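Local coordinates for protein DNA polymerase III subunit beta (Helicobacter pylori 26695, PDB 4S3I) that tethers DNA polymerases and other proteins to DNA and gives them processivity, at residues L37-E42 with Q62-E67; I159-D164 with C199-R204; K253-S258 with V340-E345. One frame throughout, in Å; residues are numbered along the deposited sequence.

In the fold
From the N terminus, interaction 1 comes first: after an excursion through strands 43-49 and 53-60, Gln62-Glu67 returns to Leu37-Glu42, setting the turn between strands 34-40 and 43-49 against the corner that leads from the sheet of strand 4-7 to strand 68-73. Interaction 2 follows in the central domain, where Ile159-Asp164 pairs with Cys199-Arg204 and closes a loop of 34 residues. Interaction 3 closes the longest loop, 81 residues, gathering much of the C-terminal domain. The three run in series, neither nesting nor crossing. Interactions 2 and 3 lie at the two outermost strands of one eight-stranded sheet joining the central and C-terminal domains. Interaction 1 lies across the chain's centre from interaction 3, centres about 62 Å apart.

Interaction 1 of 3, residues L37-E42 with Q62-E67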
loop_
_atom_site.group_PDB
_atom_site.type_symbol
_atom_site.label_atom_id
_atom_site.label_comp_id
_atom_site.label_asym_id
_atom_site.label_seq_id
_atom_site.Cartn_x
_atom_site.Cartn_y
_atom_site.Cartn_z
ATOM N N LEU A 37 -21.706 17.661 -15.490
ATOM C CA LEU A 37 -20.859 18.231 -16.535
ATOM C C LEU A 37 -21.581 19.422 -17.148
ATOM O O LEU A 37 -22.797 19.374 -17.361
ATOM C CB LEU A 37 -20.578 17.207 -17.630
ATOM C CG LEU A 37 -19.919 15.889 -17.260
ATOM C CD1 LEU A 37 -19.805 14.987 -18.492
ATOM C CD2 LEU A 37 -18.540 16.133 -16.648
ATOM N N GLU A 38 -20.838 20.487 -17.439
ATOM C CA GLU A 38 -21.424 21.644 -18.117
ATOM C C GLU A 38 -20.429 22.279 -19.075
ATOM O O GLU A 38 -19.317 22.633 -18.678
ATOM C CB GLU A 38 -21.929 22.682 -17.105
ATOM C CG GLU A 38 -22.395 23.981 -17.758
ATOM C CD GLU A 38 -23.474 24.705 -16.957
ATOM O OE1 GLU A 38 -23.443 24.647 -15.705
ATOM O OE2 GLU A 38 -24.356 25.335 -17.590
ATOM N N VAL A 39 -20.820 22.408 -20.340
ATOM C CA VAL A 39 -19.951 23.060 -21.312
ATOM C C VAL A 39 -20.440 24.489 -21.477
ATOM O O VAL A 39 -21.588 24.715 -21.854
ATOM C CB VAL A 39 -19.919 22.322 -22.666
ATOM C CG1 VAL A 39 -18.996 23.043 -23.637
ATOM C CG2 VAL A 39 -19.447 20.872 -22.473
ATOM N N ILE A 40 -19.571 25.444 -21.154
ATOM C CA ILE A 40 -19.872 26.863 -21.303
ATOM C C ILE A 40 -18.717 27.545 -22.029
ATOM O O ILE A 40 -17.614 27.645 -21.483
ATOM C CB ILE A 40 -20.053 27.554 -19.937
ATOM C CG1 ILE A 40 -21.249 26.960 -19.194
ATOM C CG2 ILE A 40 -20.257 29.055 -20.123
ATOM C CD1 ILE A 40 -21.474 27.534 -17.801
ATOM N N LYS A 41 -18.973 28.010 -23.250
ATOM C CA LYS A 41 -17.930 28.609 -24.083
ATOM C C LYS A 41 -16.759 27.641 -24.250
ATOM O O LYS A 41 -16.945 26.515 -24.717
ATOM C CB LYS A 41 -17.495 29.967 -23.518
ATOM C CG LYS A 41 -18.622 31.005 -23.543
ATOM C CD LYS A 41 -18.362 32.170 -22.600
ATOM C CE LYS A 41 -19.629 32.990 -22.393
ATOM N NZ LYS A 41 -19.461 34.027 -21.332
ATOM N N GLU A 42 -15.561 28.052 -23.861
ATOM C CA GLU A 42 -14.416 27.170 -24.053
ATOM C C GLU A 42 -13.991 26.427 -22.787
ATOM O O GLU A 42 -12.840 26.003 -22.680
ATOM C CB GLU A 42 -13.233 27.934 -24.658
ATOM C CG GLU A 42 -12.932 27.557 -26.113
ATOM C CD GLU A 42 -14.086 27.858 -27.068
ATOM O OE1 GLU A 42 -14.331 27.038 -27.981
ATOM O OE2 GLU A 42 -14.741 28.914 -26.915
ATOM N N GLN A 62 -10.529 21.540 -26.027
ATOM C CA GLN A 62 -9.724 21.637 -27.238
ATOM C C GLN A 62 -10.582 22.115 -28.395
ATOM O O GLN A 62 -10.116 22.841 -29.275
ATOM C CB GLN A 62 -9.102 20.289 -27.579
ATOM C CG GLN A 62 -8.068 19.859 -26.569
ATOM C CD GLN A 62 -7.014 20.928 -26.353
ATOM O OE1 GLN A 62 -6.846 21.442 -25.245
ATOM N NE2 GLN A 62 -6.299 21.273 -27.420
ATOM N N SER A 63 -11.839 21.686 -28.393
ATOM C CA SER A 63 -12.816 22.202 -29.334
ATOM C C SER A 63 -14.181 22.116 -28.682
ATOM O O SER A 63 -14.367 21.396 -27.693
ATOM C CB SER A 63 -12.787 21.451 -30.672
ATOM O OG SER A 63 -13.381 20.168 -30.583
ATOM N N SER A 64 -15.126 22.871 -29.226
ATOM C CA SER A 64 -16.468 22.943 -28.670
ATOM C C SER A 64 -17.451 23.171 -29.809
ATOM O O SER A 64 -17.386 24.190 -30.500
ATOM C CB SER A 64 -16.553 24.073 -27.637
ATOM O OG SER A 64 -17.835 24.131 -27.047
ATOM N N ASP A 65 -18.354 22.219 -30.011
ATOM C CA ASP A 65 -19.317 22.302 -31.106
ATOM C C ASP A 65 -20.712 22.567 -30.576
ATOM O O ASP A 65 -21.564 23.135 -31.267
ATOM C CB ASP A 65 -19.332 20.993 -31.911
ATOM C CG ASP A 65 -17.962 20.599 -32.421
ATOM O OD1 ASP A 65 -16.959 21.051 -31.835
ATOM O OD2 ASP A 65 -17.899 19.826 -33.402
ATOM N N LYS A 66 -20.947 22.140 -29.342
ATOM C CA LYS A 66 -22.287 22.195 -28.768
ATOM C C LYS A 66 -22.223 22.316 -27.251
ATOM O O LYS A 66 -21.599 21.487 -26.577
ATOM C CB LYS A 66 -23.096 20.958 -29.175
ATOM C CG LYS A 66 -24.276 20.646 -28.263
ATOM C CD LYS A 66 -25.388 21.661 -28.409
ATOM C CE LYS A 66 -26.076 21.522 -29.755
ATOM N NZ LYS A 66 -27.316 22.345 -29.837
ATOM N N GLU A 67 -22.862 23.358 -26.724
ATOM C CA GLU A 67 -22.891 23.621 -25.290
ATOM C C GLU A 67 -24.114 22.978 -24.626
ATOM O O GLU A 67 -25.177 22.861 -25.241
ATOM C CB GLU A 67 -22.894 25.133 -25.038
ATOM C CG GLU A 67 -21.647 25.845 -25.537
ATOM C CD GLU A 67 -21.711 27.345 -25.315
ATOM O OE1 GLU A 67 -22.828 27.864 -25.110
ATOM O OE2 GLU A 67 -20.649 28.000 -25.345
#
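Val39, which is buried, is the packed part of this contact with Glu67 and Ser64. Its carbonyl O lies 3.5 Å from CB of Glu67, where the second segment leaves its corner. Its methyl CG1 turns the other way along that segment and rests 3.8 Å from OG of Ser64. Beyond the two segments, Ile5, Met3 and Leu44 also pack on the Val39 side chain, so this valine sits in the domain interior while its neighbours face outward.

On the exposed rim, the Glu67 side chain reaches across to the hairpin turn at Lys41. CG stands anti to the carbonyl carbon (chi1 -63°) and the chain then runs extended, which carries the carboxylate to the backbone of Lys41. There OE2 accepts a hydrogen bond from Lys41 N at 2.7 Å. The bond is short but bent, 134° at the hydrogen, and the donor comes from well above the carboxylate plane, 57° out of it.

The other rim contacts are looser. OG of Ser64 makes only a weak hydrogen bond, 3.5 Å long, to the carbonyl O of Lys41. Glu42 does no more than lay OE1 against CB of Ser64 at 3.7 Å, while the Lys41 chain touches Glu67 OE2 only with its first carbons, CB and CG. OE2 of Glu42 and OE2 of Glu67 are 6.2 Å apart, a like-charge pair that the solvent probably screens.

Lys41, with a positive phi, and Glu42 have backbone angles that fit a type II' turn, the tight two-residue link of the beta-hairpin formed by strands 34-40 and 43-49. The contact therefore sets a hairpin tip against the corner at which the chain passes from the sheet of strand 4-7 to that of strand 68-73, within one domain of a protein ring that slides along DNA.

Interaction 2 of 3, residues I159-D164 with C199-R204; sequences ILMQFD and CILPKR
Met161 and Cys199 face each other as a hydrogen-bonded antiparallel pair: Met161 N reaches Cys199 O at 2.8 Å and Cys199 N returns to Met161 O at 2.9 Å. Ile159 and Leu201 form a second such pair, N of each bonded to O of the other. Between them Leu160 and Ile200, a non-hydrogen-bonded pair, turn to the other face. Strand 196-202, outermost of its sheet in this chain, here pairs with 158-164 in the central domain and leads through Pro202, at the N-cap, into helix 203-212.

The Met161 side chain starts with CB 3.7 Å from Cys199 O. CG leaves CA on the side of the backbone N (chi1 -65°) and brings SD to 4.1 Å from CG of Leu201. At chi3 the chain bends, and CE comes within 3.9 Å of CZ of Phe163. Leu136 and Phe140 of helix 135-143 cover the same methionine. The Phe163 ring meets the thiol, CE2 standing 4.1 Å from SG of Cys199 in an oblique sulfur-aromatic contact.

Four backbone hydrogen bonds set the register and buried, uncharged side chains pack around them; without a salt bridge, the contact probably depends little on pH.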
loop_
_atom_site.group_PDB
_atom_site.type_symbol
_atom_site.label_atom_id
_atom_site.label_comp_id
_atom_site.label_asym_id
_atom_site.label_seq_id
_atom_site.Cartn_x
_atom_site.Cartn_y
_atom_site.Cartn_z
ATOM N N ILE A 159 -11.126 21.259 12.724
ATOM C CA ILE A 159 -10.044 22.183 13.019
ATOM C C ILE A 159 -10.600 23.593 13.178
ATOM O O ILE A 159 -11.459 24.043 12.394
ATOM C CB ILE A 159 -8.948 22.127 11.943
ATOM C CG1 ILE A 159 -7.728 22.960 12.357
ATOM C CG2 ILE A 159 -9.491 22.567 10.585
ATOM C CD1 ILE A 159 -6.468 22.533 11.642
ATOM N N LEU A 160 -10.145 24.282 14.219
ATOM C CA LEU A 160 -10.606 25.639 14.485
ATOM C C LEU A 160 -9.807 26.674 13.694
ATOM O O LEU A 160 -8.581 26.641 13.696
ATOM C CB LEU A 160 -10.516 25.967 15.973
ATOM C CG LEU A 160 -10.712 27.452 16.309
ATOM C CD1 LEU A 160 -12.119 27.936 15.935
ATOM C CD2 LEU A 160 -10.419 27.743 17.779
ATOM N N MET A 161 -10.512 27.588 13.025
ATOM C CA MET A 161 -9.882 28.778 12.456
ATOM C C MET A 161 -10.484 29.989 13.138
ATOM O O MET A 161 -11.665 30.302 12.942
ATOM C CB MET A 161 -10.099 28.859 10.942
ATOM C CG MET A 161 -9.423 27.734 10.167
ATOM S SD MET A 161 -9.886 27.752 8.429
ATOM C CE MET A 161 -8.916 29.150 7.828
ATOM N N GLN A 162 -9.679 30.659 13.953
ATOM C CA GLN A 162 -10.151 31.822 14.694
ATOM C C GLN A 162 -9.559 33.094 14.099
ATOM O O GLN A 162 -8.333 33.273 14.088
ATOM C CB GLN A 162 -9.758 31.702 16.165
ATOM C CG GLN A 162 -10.441 32.695 17.100
ATOM C CD GLN A 162 -10.212 32.344 18.567
ATOM O OE1 GLN A 162 -11.055 31.708 19.206
ATOM N NE2 GLN A 162 -9.060 32.743 19.099
ATOM N N PHE A 163 -10.429 33.964 13.592
ATOM C CA PHE A 163 -9.999 35.200 12.944
ATOM C C PHE A 163 -10.092 36.372 13.903
ATOM O O PHE A 163 -11.160 36.638 14.463
ATOM C CB PHE A 163 -10.877 35.503 11.725
ATOM C CG PHE A 163 -10.745 34.501 10.611
ATOM C CD1 PHE A 163 -9.798 34.679 9.610
ATOM C CD2 PHE A 163 -11.575 33.393 10.554
ATOM C CE1 PHE A 163 -9.674 33.763 8.570
ATOM C CE2 PHE A 163 -11.450 32.459 9.520
ATOM C CZ PHE A 163 -10.501 32.652 8.524
ATOM N N ASP A 164 -8.977 37.072 14.088
ATOM C CA ASP A 164 -8.976 38.349 14.806
ATOM C C ASP A 164 -8.688 39.466 13.805
ATOM O O ASP A 164 -7.524 39.707 13.455
ATOM C CB ASP A 164 -7.915 38.349 15.918
ATOM C CG ASP A 164 -7.949 39.614 16.776
ATOM O OD1 ASP A 164 -8.057 40.741 16.237
ATOM O OD2 ASP A 164 -7.859 39.474 18.010
ATOM N N CYS A 199 -14.441 29.716 12.568
ATOM C CA CYS A 199 -14.934 28.703 11.644
ATOM C C CYS A 199 -14.357 27.357 12.048
ATOM O O CYS A 199 -13.140 27.228 12.216
ATOM C CB CYS A 199 -14.503 29.027 10.211
ATOM S SG CYS A 199 -15.071 30.631 9.580
ATOM N N ILE A 200 -15.213 26.349 12.208
ATOM C CA ILE A 200 -14.717 25.006 12.483
ATOM C C ILE A 200 -14.915 24.114 11.260
ATOM O O ILE A 200 -16.060 23.783 10.910
ATOM C CB ILE A 200 -15.415 24.347 13.697
ATOM C CG1 ILE A 200 -15.303 25.219 14.944
ATOM C CG2 ILE A 200 -14.792 22.993 13.986
ATOM C CD1 ILE A 200 -16.230 24.773 16.094
ATOM N N LEU A 201 -13.808 23.731 10.625
ATOM C CA LEU A 201 -13.838 22.876 9.441
ATOM C C LEU A 201 -13.763 21.404 9.838
ATOM O O LEU A 201 -12.850 21.016 10.563
ATOM C CB LEU A 201 -12.639 23.141 8.536
ATOM C CG LEU A 201 -12.288 24.462 7.870
ATOM C CD1 LEU A 201 -11.810 24.175 6.466
ATOM C CD2 LEU A 201 -13.440 25.406 7.833
ATOM N N PRO A 202 -14.692 20.575 9.324
ATOM C CA PRO A 202 -14.637 19.122 9.582
ATOM C C PRO A 202 -13.334 18.507 9.097
ATOM O O PRO A 202 -12.754 19.005 8.125
ATOM C CB PRO A 202 -15.793 18.565 8.745
ATOM C CG PRO A 202 -16.741 19.739 8.557
ATOM C CD PRO A 202 -15.847 20.957 8.483
ATOM N N LYS A 203 -12.889 17.434 9.751
ATOM C CA LYS A 203 -11.642 16.756 9.395
ATOM C C LYS A 203 -11.613 16.322 7.933
ATOM O O LYS A 203 -10.600 16.482 7.249
ATOM C CB LYS A 203 -11.414 15.553 10.322
ATOM C CG LYS A 203 -10.168 14.700 10.014
ATOM C CD LYS A 203 -8.878 15.274 10.612
ATOM C CE LYS A 203 -7.704 14.276 10.523
ATOM N NZ LYS A 203 -7.443 13.523 11.797
ATOM N N ARG A 204 -12.736 15.799 7.444
ATOM C CA ARG A 204 -12.793 15.341 6.058
ATOM C C ARG A 204 -12.452 16.479 5.112
ATOM O O ARG A 204 -11.658 16.310 4.179
ATOM C CB ARG A 204 -14.185 14.794 5.711
ATOM C CG ARG A 204 -14.277 14.315 4.262
ATOM C CD ARG A 204 -15.711 14.188 3.792
ATOM N NE ARG A 204 -15.790 13.800 2.384
ATOM C CZ ARG A 204 -16.923 13.493 1.760
ATOM N NH1 ARG A 204 -18.068 13.523 2.427
ATOM N NH2 ARG A 204 -16.909 13.152 0.475
#

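Interaction 3 of 3, residues K253-S258 with V340-E345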
loop_
_atom_site.group_PDB
_atom_site.type_symbol
_atom_site.label_atom_id
_atom_site.label_comp_id
_atom_site.label_asym_id
_atom_site.label_seq_id
_atom_site.Cartn_x
_atom_site.Cartn_y
_atom_site.Cartn_z
ATOM N N LYS A 253 0.492 29.399 32.133
ATOM C CA LYS A 253 0.949 30.768 31.929
ATOM C C LYS A 253 2.460 30.808 31.796
ATOM O O LYS A 253 3.003 31.489 30.922
ATOM C CB LYS A 253 0.512 31.649 33.095
ATOM C CG LYS A 253 -0.908 31.387 33.548
ATOM C CD LYS A 253 -1.294 32.288 34.709
ATOM C CE LYS A 253 -2.742 32.074 35.086
ATOM N NZ LYS A 253 -3.154 33.000 36.167
ATOM N N GLU A 254 3.130 30.072 32.678
ATOM C CA GLU A 254 4.585 29.994 32.669
ATOM C C GLU A 254 5.028 28.544 32.764
ATOM O O GLU A 254 4.244 27.664 33.137
ATOM C CB GLU A 254 5.184 30.771 33.845
ATOM C CG GLU A 254 4.990 32.275 33.788
ATOM C CD GLU A 254 5.920 33.001 34.742
ATOM O OE1 GLU A 254 5.778 32.816 35.972
ATOM O OE2 GLU A 254 6.804 33.743 34.257
ATOM N N TYR A 255 6.292 28.305 32.445
ATOM C CA TYR A 255 6.885 26.993 32.672
ATOM C C TYR A 255 8.115 27.118 33.554
ATOM O O TYR A 255 8.954 27.994 33.337
ATOM C CB TYR A 255 7.233 26.327 31.342
ATOM C CG TYR A 255 6.014 26.024 30.509
ATOM C CD1 TYR A 255 5.322 24.830 30.674
ATOM C CD2 TYR A 255 5.549 26.934 29.571
ATOM C CE1 TYR A 255 4.198 24.542 29.920
ATOM C CE2 TYR A 255 4.423 26.657 28.808
ATOM C CZ TYR A 255 3.757 25.458 28.989
ATOM O OH TYR A 255 2.645 25.186 28.232
ATOM N N ILE A 256 8.196 26.247 34.555
ATOM C CA ILE A 256 9.337 26.201 35.458
ATOM C C ILE A 256 10.616 25.924 34.675
ATOM O O ILE A 256 11.614 26.629 34.824
ATOM C CB ILE A 256 9.151 25.108 36.522
ATOM C CG1 ILE A 256 7.862 25.355 37.316
ATOM C CG2 ILE A 256 10.352 25.052 37.449
ATOM C CD1 ILE A 256 7.496 24.243 38.296
ATOM N N SER A 257 10.568 24.900 33.827
ATOM C CA SER A 257 11.744 24.490 33.066
ATOM C C SER A 257 11.501 24.438 31.554
ATOM O O SER A 257 10.435 23.994 31.098
ATOM C CB SER A 257 12.248 23.139 33.570
ATOM O OG SER A 257 11.445 22.664 34.632
ATOM N N SER A 258 12.496 24.900 30.795
ATOM C CA SER A 258 12.500 24.802 29.338
ATOM C C SER A 258 13.825 24.225 28.822
ATOM O O SER A 258 14.886 24.829 29.001
ATOM C CB SER A 258 12.266 26.169 28.703
ATOM O OG SER A 258 10.974 26.659 29.000
ATOM N N VAL A 340 12.076 22.742 21.804
ATOM C CA VAL A 340 12.041 23.141 23.189
ATOM C C VAL A 340 10.944 22.389 23.888
ATOM O O VAL A 340 9.792 22.356 23.425
ATOM C CB VAL A 340 11.845 24.648 23.332
ATOM C CG1 VAL A 340 11.689 25.020 24.807
ATOM C CG2 VAL A 340 13.018 25.380 22.702
ATOM N N LEU A 341 11.313 21.762 24.995
ATOM C CA LEU A 341 10.360 21.063 25.832
ATOM C C LEU A 341 10.150 21.916 27.079
ATOM O O LEU A 341 11.095 22.131 27.847
ATOM C CB LEU A 341 10.930 19.695 26.223
ATOM C CG LEU A 341 10.169 18.945 27.310
ATOM C CD1 LEU A 341 8.808 18.568 26.796
ATOM C CD2 LEU A 341 10.932 17.685 27.750
ATOM N N ARG A 342 8.934 22.418 27.278
ATOM C CA ARG A 342 8.636 23.248 28.448
ATOM C C ARG A 342 7.775 22.489 29.444
ATOM O O ARG A 342 6.713 21.963 29.097
ATOM C CB ARG A 342 7.925 24.552 28.045
ATOM C CG ARG A 342 8.624 25.361 26.980
ATOM C CD ARG A 342 8.040 26.774 26.883
ATOM N NE ARG A 342 8.481 27.451 25.664
ATOM C CZ ARG A 342 9.650 28.077 25.535
ATOM N NH1 ARG A 342 10.500 28.129 26.556
ATOM N NH2 ARG A 342 9.972 28.656 24.382
ATOM N N CYS A 343 8.218 22.454 30.697
ATOM C CA CYS A 343 7.561 21.636 31.716
ATOM C C CYS A 343 7.354 22.389 33.022
ATOM O O CYS A 343 8.088 23.330 33.343
ATOM C CB CYS A 343 8.421 20.415 32.054
ATOM S SG CYS A 343 8.808 19.279 30.701
ATOM N N ASN A 344 6.361 21.941 33.780
ATOM C CA ASN A 344 6.242 22.293 35.184
ATOM C C ASN A 344 6.414 21.003 35.971
ATOM O O ASN A 344 7.423 20.321 35.818
ATOM C CB ASN A 344 4.895 22.967 35.460
ATOM C CG ASN A 344 4.794 24.326 34.813
ATOM O OD1 ASN A 344 5.677 25.170 34.990
ATOM N ND2 ASN A 344 3.744 24.537 34.025
ATOM N N GLU A 345 5.428 20.643 36.781
ATOM C CA GLU A 345 5.471 19.368 37.497
ATOM C C GLU A 345 5.304 18.180 36.530
ATOM O O GLU A 345 4.682 18.318 35.468
ATOM C CB GLU A 345 4.397 19.338 38.591
ATOM C CG GLU A 345 4.910 18.918 39.966
ATOM C CD GLU A 345 6.152 19.682 40.396
ATOM O OE1 GLU A 345 7.162 19.025 40.735
ATOM O OE2 GLU A 345 6.117 20.934 40.397
#
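Arg342 lies across the face of the Tyr255 ring, the two side chains meeting at about a right angle. The touching atom is CB, which stands over the ring, displaced toward the CG end, and makes a CH-pi contact 3.7 Å from the Tyr255 ring centroid. Further out, CD passes near CD2 of the tyrosine, and the guanidinium plane ends up tilted 35° to the ring.

Asn344 treats the same tyrosine differently. Its amide is nearly coplanar in orientation with the ring, 8° between the planes, but is set beside it obliquely, with ND2 3.7 Å from CD1 of Tyr255. Both ends of the amide are engaged by the backbone around that residue: OD1 accepts from Ile256 N at 2.8 Å, while ND2 donates, within its own amide plane, to Glu254 O at 3.3 Å. Two bonds of opposite sense thus fix the flip of the amide. A chi1 of -68°, with CG turned from the carbonyl carbon, brings the amide alongside the Glu254-Ile256 backbone.

These bonds sit where strand 257-262 begins beside strand 338-343, at the edge of the C-terminal domain's part of the eight-stranded sheet. Ile256 and Ser257 both face Cys343 there, a classic beta bulge. Ser257 and Cys343 exchange two backbone hydrogen bonds, the tighter being Cys343 N to Ser257 O at 2.7 Å.

On the side of the strand pair that carries Ser258 and Arg342, the extended arginine runs alongside the serine. NH1 donates to OG of Ser258 at 2.9 Å, the hydroxyl lying at the guanidinium edge close to its plane. CG1 of Val340 covers one guanidinium face, 3.7 Å above that plane of Arg342. Strand 350-354 adds to this: OE1 of Gln353 accepts from NE of Arg342, and Leu351 packs on Tyr255.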